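Local coordinates for hypothetical protein SpyM3_0169 (Streptococcus pyogenes, PDB 1PG6) that is of unknown function, belongs to the AIM24 family of the cupin clan, and binds calcium ions in the crystal, at residues Q112-S126 and L147-N161. Residues are numbered along the deposited sequence; the frame is centred on the assembly and turned at random.
Sequences QYRLNDGAFLALDGS and LFVMTTEGLGTLLAN. With CA (calcium ion), chain B.
Leu115 and Leu158 meet tip to tip between two facing sheets, CD2 to CD2 at 3.9 Å, in a tightly packed apolar layer. The selenomethionine Met150 crosses Phe120 at a slant: its SE lies 4.2 Å from the ring centroid in an oblique Met-aromatic contact, while Leu158 CD1 meets the ring at its edge. Phe120 CG stands anti to the backbone N (chi1 176°), which turns the ring inward to Met150 and Leu158. Nearby, Leu159 O accepts from both Leu121 N and Ala122 N, a classic beta bulge. At one end of this layer Thr152 OG1 donates to a lone pair of Gln112 OE1 (2.6 Å) and accepts a nearly straight bond from Tyr113 N, and Gln112 NE2 reaches Gly154 O at 3.0 Å, so both ends of the amide are fixed. The solvent side is looser: Asp117 OD2 takes Phe148 N on its syn side but well out of the carboxylate plane, beside a water joining Asp117 N to Phe148 O, and Ser126 OG reaches Leu155 O from above the carbonyl plane. Buried Asn161 bonds Gly118 O through ND2, while OD1 binds calcium at 2.7 Å with Thr99 and Ser162. The antiparallel pairing in two facing sheets is consistent with the cupin-clan beta-sandwich.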
ATOM      1  N   GLN A 112       9.655  -5.753  -8.959  1.00 18.98           N
ATOM      2  CA  GLN A 112       8.945  -5.826  -7.693  1.00 18.29           C
ATOM      3  C   GLN A 112       8.952  -4.423  -7.126  1.00 15.01           C
ATOM      4  O   GLN A 112       9.688  -3.561  -7.605  1.00 17.45           O
ATOM      5  CB  GLN A 112       9.633  -6.783  -6.717  1.00 18.08           C
ATOM      6  CG  GLN A 112       9.648  -8.245  -7.157  1.00 18.99           C
ATOM      7  CD  GLN A 112       8.258  -8.820  -7.369  1.00 19.51           C
ATOM      8  OE1 GLN A 112       7.311  -8.472  -6.666  1.00 17.00           O
ATOM      9  NE2 GLN A 112       8.136  -9.725  -8.334  1.00 18.86           N
ATOM     10  N   TYR A 113       8.142  -4.192  -6.099  1.00 16.15           N
ATOM     11  CA  TYR A 113       8.051  -2.866  -5.509  1.00 14.09           C
ATOM     12  C   TYR A 113       7.953  -2.858  -3.996  1.00 14.52           C
ATOM     13  O   TYR A 113       7.625  -3.867  -3.372  1.00 15.46           O
ATOM     14  CB  TYR A 113       6.820  -2.135  -6.060  1.00 15.14           C
ATOM     15  CG  TYR A 113       6.794  -1.993  -7.566  1.00 16.03           C
ATOM     16  CD1 TYR A 113       6.336  -3.033  -8.382  1.00 14.68           C
ATOM     17  CD2 TYR A 113       7.280  -0.839  -8.178  1.00 14.72           C
ATOM     18  CE1 TYR A 113       6.371  -2.927  -9.772  1.00 15.19           C
ATOM     19  CE2 TYR A 113       7.323  -0.724  -9.564  1.00 15.28           C
ATOM     20  CZ  TYR A 113       6.873  -1.765 -10.353  1.00 14.98           C
ATOM     21  OH  TYR A 113       6.959  -1.659 -11.719  1.00 15.86           O
ATOM     22  N   ARG A 114       8.244  -1.695  -3.423  1.00 13.11           N
ATOM     23  CA  ARG A 114       8.132  -1.465  -1.996  1.00 14.15           C
ATOM     24  C   ARG A 114       7.069  -0.366  -1.913  1.00 15.32           C
ATOM     25  O   ARG A 114       6.956   0.465  -2.824  1.00 14.82           O
ATOM     26  CB  ARG A 114       9.458  -0.973  -1.402  1.00 16.49           C
ATOM     27  CG  ARG A 114      10.629  -1.943  -1.577  1.00 18.15           C
ATOM     28  CD  ARG A 114      11.827  -1.503  -0.744  1.00 18.64           C
ATOM     29  NE  ARG A 114      13.091  -2.121  -1.167  1.00 20.57           N
ATOM     30  CZ  ARG A 114      13.492  -3.344  -0.827  1.00 23.40           C
ATOM     31  NH1 ARG A 114      12.737  -4.109  -0.049  1.00 18.99           N
ATOM     32  NH2 ARG A 114      14.658  -3.798  -1.262  1.00 22.52           N
ATOM     33  N   LEU A 115       6.277  -0.376  -0.849  1.00 16.06           N
ATOM     34  CA  LEU A 115       5.225   0.619  -0.681  1.00 17.55           C
ATOM     35  C   LEU A 115       5.135   1.113   0.743  1.00 16.89           C
ATOM     36  O   LEU A 115       5.382   0.369   1.692  1.00 16.45           O
ATOM     37  CB  LEU A 115       3.856   0.039  -1.042  1.00 19.81           C
ATOM     38  CG  LEU A 115       3.673  -0.806  -2.299  1.00 21.78           C
ATOM     39  CD1 LEU A 115       4.191  -2.207  -2.048  1.00 19.64           C
ATOM     40  CD2 LEU A 115       2.188  -0.857  -2.648  1.00 22.54           C
ATOM     41  N   ASN A 116       4.766   2.378   0.882  1.00 16.00           N
ATOM     42  CA  ASN A 116       4.587   2.989   2.189  1.00 17.87           C
ATOM     43  C   ASN A 116       3.240   2.586   2.759  1.00 20.82           C
ATOM     44  O   ASN A 116       2.374   2.098   2.034  1.00 18.04           O
ATOM     45  CB  ASN A 116       4.618   4.507   2.068  1.00 16.74           C
ATOM     46  CG  ASN A 116       5.996   5.068   2.241  1.00 16.78           C
ATOM     47  OD1 ASN A 116       6.419   5.957   1.497  1.00 15.68           O
ATOM     48  ND2 ASN A 116       6.713   4.560   3.230  1.00 13.77           N
ATOM     49  N   ASP A 117       3.075   2.816   4.059  1.00 23.08           N
ATOM     50  CA  ASP A 117       1.828   2.519   4.747  1.00 25.74           C
ATOM     51  C   ASP A 117       0.698   3.321   4.134  1.00 23.95           C
ATOM     52  O   ASP A 117       0.812   4.536   3.928  1.00 25.12           O
ATOM     53  CB  ASP A 117       1.905   2.876   6.234  1.00 28.09           C
ATOM     54  CG  ASP A 117       2.562   1.798   7.064  1.00 33.55           C
ATOM     55  OD1 ASP A 117       2.250   0.605   6.852  1.00 35.01           O
ATOM     56  OD2 ASP A 117       3.378   2.152   7.945  1.00 35.12           O
ATOM     57  N   GLY A 118      -0.396   2.629   3.857  1.00 21.26           N
ATOM     58  CA  GLY A 118      -1.557   3.275   3.288  1.00 18.86           C
ATOM     59  C   GLY A 118      -1.584   3.229   1.779  1.00 16.87           C
ATOM     60  O   GLY A 118      -2.623   3.481   1.183  1.00 17.17           O
ATOM     61  N   ALA A 119      -0.461   2.903   1.145  1.00 12.01           N
ATOM     62  CA  ALA A 119      -0.435   2.861  -0.317  1.00 12.18           C
ATOM     63  C   ALA A 119      -0.943   1.545  -0.903  1.00 11.92           C
ATOM     64  O   ALA A 119      -1.252   1.467  -2.095  1.00 12.55           O
ATOM     65  CB  ALA A 119       0.980   3.141  -0.833  1.00 12.37           C
ATOM     66  N   PHE A 120      -1.017   0.508  -0.078  1.00 11.35           N
ATOM     67  CA  PHE A 120      -1.478  -0.791  -0.546  1.00 11.43           C
ATOM     68  C   PHE A 120      -2.987  -0.875  -0.700  1.00 10.10           C
ATOM     69  O   PHE A 120      -3.740  -0.447   0.178  1.00 13.21           O
ATOM     70  CB  PHE A 120      -1.040  -1.899   0.415  1.00 12.12           C
ATOM     71  CG  PHE A 120      -1.564  -3.260   0.048  1.00 13.21           C
ATOM     72  CD1 PHE A 120      -1.057  -3.937  -1.056  1.00 16.31           C
ATOM     73  CD2 PHE A 120      -2.574  -3.859   0.795  1.00 16.50           C
ATOM     74  CE1 PHE A 120      -1.546  -5.188  -1.413  1.00 15.31           C
ATOM     75  CE2 PHE A 120      -3.070  -5.111   0.446  1.00 17.19           C
ATOM     76  CZ  PHE A 120      -2.555  -5.777  -0.661  1.00 16.89           C
ATOM     77  N   LEU A 121      -3.427  -1.430  -1.825  1.00 10.96           N
ATOM     78  CA  LEU A 121      -4.856  -1.621  -2.063  1.00 10.14           C
ATOM     79  C   LEU A 121      -5.182  -3.091  -2.295  1.00 10.77           C
ATOM     80  O   LEU A 121      -6.096  -3.632  -1.673  1.00 12.73           O
ATOM     81  CB  LEU A 121      -5.342  -0.794  -3.263  1.00 10.10           C
ATOM     82  CG  LEU A 121      -6.804  -1.062  -3.640  1.00 11.35           C
ATOM     83  CD1 LEU A 121      -7.700  -0.845  -2.432  1.00 12.30           C
ATOM     84  CD2 LEU A 121      -7.230  -0.145  -4.788  1.00 11.20           C
ATOM     85  N   ALA A 122      -4.436  -3.740  -3.186  1.00 10.92           N
ATOM     86  CA  ALA A 122      -4.688  -5.147  -3.482  1.00 11.64           C
ATOM     87  C   ALA A 122      -3.482  -5.860  -4.074  1.00 11.82           C
ATOM     88  O   ALA A 122      -2.571  -5.242  -4.632  1.00 11.03           O
ATOM     89  CB  ALA A 122      -5.880  -5.279  -4.425  1.00 13.14           C
ATOM     90  N   LEU A 123      -3.496  -7.183  -3.964  1.00 12.61           N
ATOM     91  CA  LEU A 123      -2.402  -7.993  -4.471  1.00 13.83           C
ATOM     92  C   LEU A 123      -2.895  -9.383  -4.829  1.00 15.48           C
ATOM     93  O   LEU A 123      -3.640  -9.998  -4.070  1.00 16.02           O
ATOM     94  CB  LEU A 123      -1.307  -8.097  -3.407  1.00 14.20           C
ATOM     95  CG  LEU A 123      -0.067  -8.928  -3.758  1.00 14.46           C
ATOM     96  CD1 LEU A 123       0.732  -8.236  -4.855  1.00 13.90           C
ATOM     97  CD2 LEU A 123       0.794  -9.095  -2.510  1.00 16.16           C
ATOM     98  N   ASP A 124      -2.482  -9.870  -5.992  1.00 16.21           N
ATOM     99  CA  ASP A 124      -2.861 -11.203  -6.439  1.00 19.91           C
ATOM    100  C   ASP A 124      -2.502 -12.231  -5.373  1.00 20.91           C
ATOM    101  O   ASP A 124      -1.445 -12.143  -4.750  1.00 20.65           O
ATOM    102  CB  ASP A 124      -2.135 -11.544  -7.742  1.00 21.47           C
ATOM    103  CG  ASP A 124      -3.046 -11.482  -8.944  1.00 25.06           C
ATOM    104  OD1 ASP A 124      -2.735 -10.736  -9.896  1.00 25.20           O
ATOM    105  OD2 ASP A 124      -4.077 -12.188  -8.936  1.00 27.06           O
ATOM    106  N   GLY A 125      -3.391 -13.195  -5.159  1.00 23.03           N
ATOM    107  CA  GLY A 125      -3.134 -14.223  -4.171  1.00 23.92           C
ATOM    108  C   GLY A 125      -1.927 -15.061  -4.551  1.00 25.51           C
ATOM    109  O   GLY A 125      -1.348 -15.751  -3.712  1.00 25.95           O
ATOM    110  N   SER A 126      -1.551 -15.005  -5.824  1.00 26.00           N
ATOM    111  CA  SER A 126      -0.406 -15.758  -6.320  1.00 26.84           C
ATOM    112  C   SER A 126       0.906 -15.100  -5.900  1.00 27.18           C
ATOM    113  O   SER A 126       1.959 -15.736  -5.912  1.00 28.19           O
ATOM    114  CB  SER A 126      -0.464 -15.855  -7.844  1.00 26.93           C
ATOM    115  OG  SER A 126      -0.451 -14.569  -8.435  1.00 28.54           O
ATOM    116  N   LEU A 147       6.805   2.902  11.594  1.00 40.00           N
ATOM    117  CA  LEU A 147       6.754   3.143  10.156  1.00 36.97           C
ATOM    118  C   LEU A 147       7.117   1.842   9.443  1.00 34.38           C
ATOM    119  O   LEU A 147       8.230   1.342   9.590  1.00 34.27           O
ATOM    120  CB  LEU A 147       7.753   4.240   9.778  1.00 38.27           C
ATOM    121  CG  LEU A 147       7.517   4.993   8.470  1.00 39.24           C
ATOM    122  CD1 LEU A 147       6.219   5.781   8.573  1.00 40.57           C
ATOM    123  CD2 LEU A 147       8.679   5.934   8.202  1.00 39.85           C
ATOM    124  N   PHE A 148       6.184   1.295   8.672  1.00 31.36           N
ATOM    125  CA  PHE A 148       6.439   0.047   7.967  1.00 28.11           C
ATOM    126  C   PHE A 148       6.429   0.170   6.450  1.00 24.97           C
ATOM    127  O   PHE A 148       5.659   0.941   5.877  1.00 23.34           O
ATOM    128  CB  PHE A 148       5.414  -1.015   8.377  1.00 30.83           C
ATOM    129  CG  PHE A 148       5.647  -1.589   9.746  1.00 33.80           C
ATOM    130  CD1 PHE A 148       5.486  -0.806  10.883  1.00 35.38           C
ATOM    131  CD2 PHE A 148       6.026  -2.917   9.896  1.00 34.55           C
ATOM    132  CE1 PHE A 148       5.696  -1.338  12.153  1.00 36.16           C
ATOM    133  CE2 PHE A 148       6.241  -3.461  11.160  1.00 37.07           C
ATOM    134  CZ  PHE A 148       6.075  -2.667  12.291  1.00 36.94           C
ATOM    135  N   VAL A 149       7.296  -0.603   5.807  1.00 20.61           N
ATOM    136  CA  VAL A 149       7.378  -0.624   4.354  1.00 18.79           C
ATOM    137  C   VAL A 149       7.063  -2.038   3.879  1.00 19.47           C
ATOM    138  O   VAL A 149       7.563  -3.015   4.440  1.00 17.10           O
ATOM    139  CB  VAL A 149       8.785  -0.233   3.848  1.00 18.08           C
ATOM    140  CG1 VAL A 149       8.876  -0.471   2.344  1.00 18.98           C
ATOM    141  CG2 VAL A 149       9.058   1.235   4.163  1.00 17.36           C
HETATM  142  N   MSE A 150       6.227  -2.136   2.852  1.00 18.27           N
HETATM  143  CA  MSE A 150       5.833  -3.416   2.281  1.00 19.13           C
HETATM  144  C   MSE A 150       6.638  -3.700   1.025  1.00 18.97           C
HETATM  145  O   MSE A 150       6.847  -2.811   0.201  1.00 18.52           O
HETATM  146  CB  MSE A 150       4.344  -3.392   1.922  1.00 20.38           C
HETATM  147  CG  MSE A 150       3.834  -4.640   1.221  1.00 24.13           C
HETATM  148 SE   MSE A 150       1.997  -4.435   0.640  1.00 30.51          SE
HETATM  149  CE  MSE A 150       1.220  -3.978   2.325  1.00 30.02           C
ATOM    150  N   THR A 151       7.105  -4.936   0.881  1.00 17.90           N
ATOM    151  CA  THR A 151       7.862  -5.325  -0.305  1.00 16.68           C
ATOM    152  C   THR A 151       7.193  -6.545  -0.926  1.00 17.88           C
ATOM    153  O   THR A 151       6.869  -7.508  -0.229  1.00 18.04           O
ATOM    154  CB  THR A 151       9.332  -5.660   0.036  1.00 16.89           C
ATOM    155  OG1 THR A 151      10.008  -4.467   0.462  1.00 17.81           O
ATOM    156  CG2 THR A 151      10.047  -6.218  -1.187  1.00 17.30           C
ATOM    157  N   THR A 152       6.986  -6.496  -2.237  1.00 16.11           N
ATOM    158  CA  THR A 152       6.335  -7.579  -2.964  1.00 16.95           C
ATOM    159  C   THR A 152       7.307  -8.628  -3.485  1.00 18.22           C
ATOM    160  O   THR A 152       8.515  -8.404  -3.548  1.00 17.61           O
ATOM    161  CB  THR A 152       5.555  -7.047  -4.186  1.00 15.96           C
ATOM    162  OG1 THR A 152       6.476  -6.506  -5.144  1.00 16.21           O
ATOM    163  CG2 THR A 152       4.580  -5.954  -3.764  1.00 13.72           C
ATOM    164  N   GLU A 153       6.748  -9.768  -3.871  1.00 19.53           N
ATOM    165  CA  GLU A 153       7.515 -10.879  -4.417  1.00 22.50           C
ATOM    166  C   GLU A 153       6.536 -11.756  -5.183  1.00 20.76           C
ATOM    167  O   GLU A 153       5.339 -11.750  -4.898  1.00 19.99           O
ATOM    168  CB  GLU A 153       8.154 -11.684  -3.284  1.00 26.27           C
ATOM    169  CG  GLU A 153       8.961 -12.884  -3.748  1.00 33.44           C
ATOM    170  CD  GLU A 153       9.484 -13.717  -2.591  1.00 37.48           C
ATOM    171  OE1 GLU A 153       8.657 -14.227  -1.801  1.00 39.16           O
ATOM    172  OE2 GLU A 153      10.721 -13.865  -2.470  1.00 40.73           O
ATOM    173  N   GLY A 154       7.040 -12.491  -6.168  1.00 18.83           N
ATOM    174  CA  GLY A 154       6.183 -13.376  -6.934  1.00 20.02           C
ATOM    175  C   GLY A 154       5.581 -12.794  -8.196  1.00 20.83           C
ATOM    176  O   GLY A 154       5.920 -11.686  -8.615  1.00 19.89           O
ATOM    177  N   LEU A 155       4.679 -13.557  -8.804  1.00 20.57           N
ATOM    178  CA  LEU A 155       4.008 -13.142 -10.027  1.00 21.13           C
ATOM    179  C   LEU A 155       2.593 -12.678  -9.710  1.00 21.41           C
ATOM    180  O   LEU A 155       1.959 -13.180  -8.783  1.00 21.88           O
ATOM    181  CB  LEU A 155       3.951 -14.304 -11.024  1.00 22.34           C
ATOM    182  CG  LEU A 155       5.282 -14.946 -11.424  1.00 23.56           C
ATOM    183  CD1 LEU A 155       5.025 -16.075 -12.414  1.00 24.40           C
ATOM    184  CD2 LEU A 155       6.198 -13.909 -12.040  1.00 23.65           C
ATOM    185  N   GLY A 156       2.103 -11.720 -10.486  1.00 20.35           N
ATOM    186  CA  GLY A 156       0.761 -11.219 -10.261  1.00 19.14           C
ATOM    187  C   GLY A 156       0.680  -9.719 -10.423  1.00 17.38           C
ATOM    188  O   GLY A 156       1.602  -9.079 -10.932  1.00 18.08           O
ATOM    189  N   THR A 157      -0.437  -9.155  -9.992  1.00 16.21           N
ATOM    190  CA  THR A 157      -0.631  -7.717 -10.091  1.00 15.81           C
ATOM    191  C   THR A 157      -0.753  -7.082  -8.717  1.00 13.70           C
ATOM    192  O   THR A 157      -1.385  -7.637  -7.825  1.00 13.94           O
ATOM    193  CB  THR A 157      -1.909  -7.376 -10.869  1.00 17.82           C
ATOM    194  OG1 THR A 157      -1.826  -7.918 -12.191  1.00 19.48           O
ATOM    195  CG2 THR A 157      -2.088  -5.864 -10.949  1.00 18.70           C
ATOM    196  N   LEU A 158      -0.136  -5.915  -8.562  1.00 12.88           N
ATOM    197  CA  LEU A 158      -0.195  -5.155  -7.326  1.00 11.27           C
ATOM    198  C   LEU A 158      -0.991  -3.894  -7.637  1.00 11.63           C
ATOM    199  O   LEU A 158      -0.763  -3.255  -8.664  1.00 11.05           O
ATOM    200  CB  LEU A 158       1.208  -4.746  -6.865  1.00 13.33           C
ATOM    201  CG  LEU A 158       1.267  -3.569  -5.875  1.00 15.08           C
ATOM    202  CD1 LEU A 158       0.786  -4.025  -4.497  1.00 14.74           C
ATOM    203  CD2 LEU A 158       2.696  -3.042  -5.780  1.00 14.92           C
ATOM    204  N   LEU A 159      -1.942  -3.555  -6.777  1.00 11.19           N
ATOM    205  CA  LEU A 159      -2.711  -2.328  -6.962  1.00 10.85           C
ATOM    206  C   LEU A 159      -2.314  -1.398  -5.818  1.00 11.24           C
ATOM    207  O   LEU A 159      -2.474  -1.746  -4.648  1.00 11.68           O
ATOM    208  CB  LEU A 159      -4.224  -2.596  -6.907  1.00 10.25           C
ATOM    209  CG  LEU A 159      -4.837  -3.487  -7.991  1.00 10.49           C
ATOM    210  CD1 LEU A 159      -6.358  -3.535  -7.830  1.00 11.36           C
ATOM    211  CD2 LEU A 159      -4.479  -2.948  -9.368  1.00 10.20           C
ATOM    212  N   ALA A 160      -1.773  -0.230  -6.158  1.00 10.35           N
ATOM    213  CA  ALA A 160      -1.372   0.757  -5.165  1.00 10.61           C
ATOM    214  C   ALA A 160      -2.324   1.941  -5.301  1.00 10.65           C
ATOM    215  O   ALA A 160      -2.868   2.178  -6.379  1.00 10.95           O
ATOM    216  CB  ALA A 160       0.067   1.204  -5.406  1.00 10.41           C
ATOM    217  N   ASN A 161      -2.536   2.674  -4.214  1.00 10.55           N
ATOM    218  CA  ASN A 161      -3.454   3.816  -4.243  1.00 10.68           C
ATOM    219  C   ASN A 161      -2.775   5.055  -3.667  1.00  9.98           C
ATOM    220  O   ASN A 161      -1.923   4.950  -2.795  1.00 10.25           O
ATOM    221  CB  ASN A 161      -4.694   3.486  -3.414  1.00 14.68           C
ATOM    222  CG  ASN A 161      -4.433   3.609  -1.931  1.00 16.46           C
ATOM    223  OD1 ASN A 161      -4.578   4.689  -1.361  1.00 23.81           O
ATOM    224  ND2 ASN A 161      -4.014   2.524  -1.306  1.00 18.95           N
TER
HETATM  225 CA    CA B 237      -6.288   6.522  -2.298  1.00 31.32          CA
HETATM  226  O   HOH W   1       5.333   3.720   5.380  1.00 18.93           O
HETATM  227  O   HOH W   2      -3.390 -10.148 -12.372  1.00 25.14           O
HETATM  228  O   HOH W   3       3.536 -16.566  -7.681  1.00 30.59           O
HETATM  229  O   HOH W   4      -7.248   6.270  -4.588  1.00 15.73           O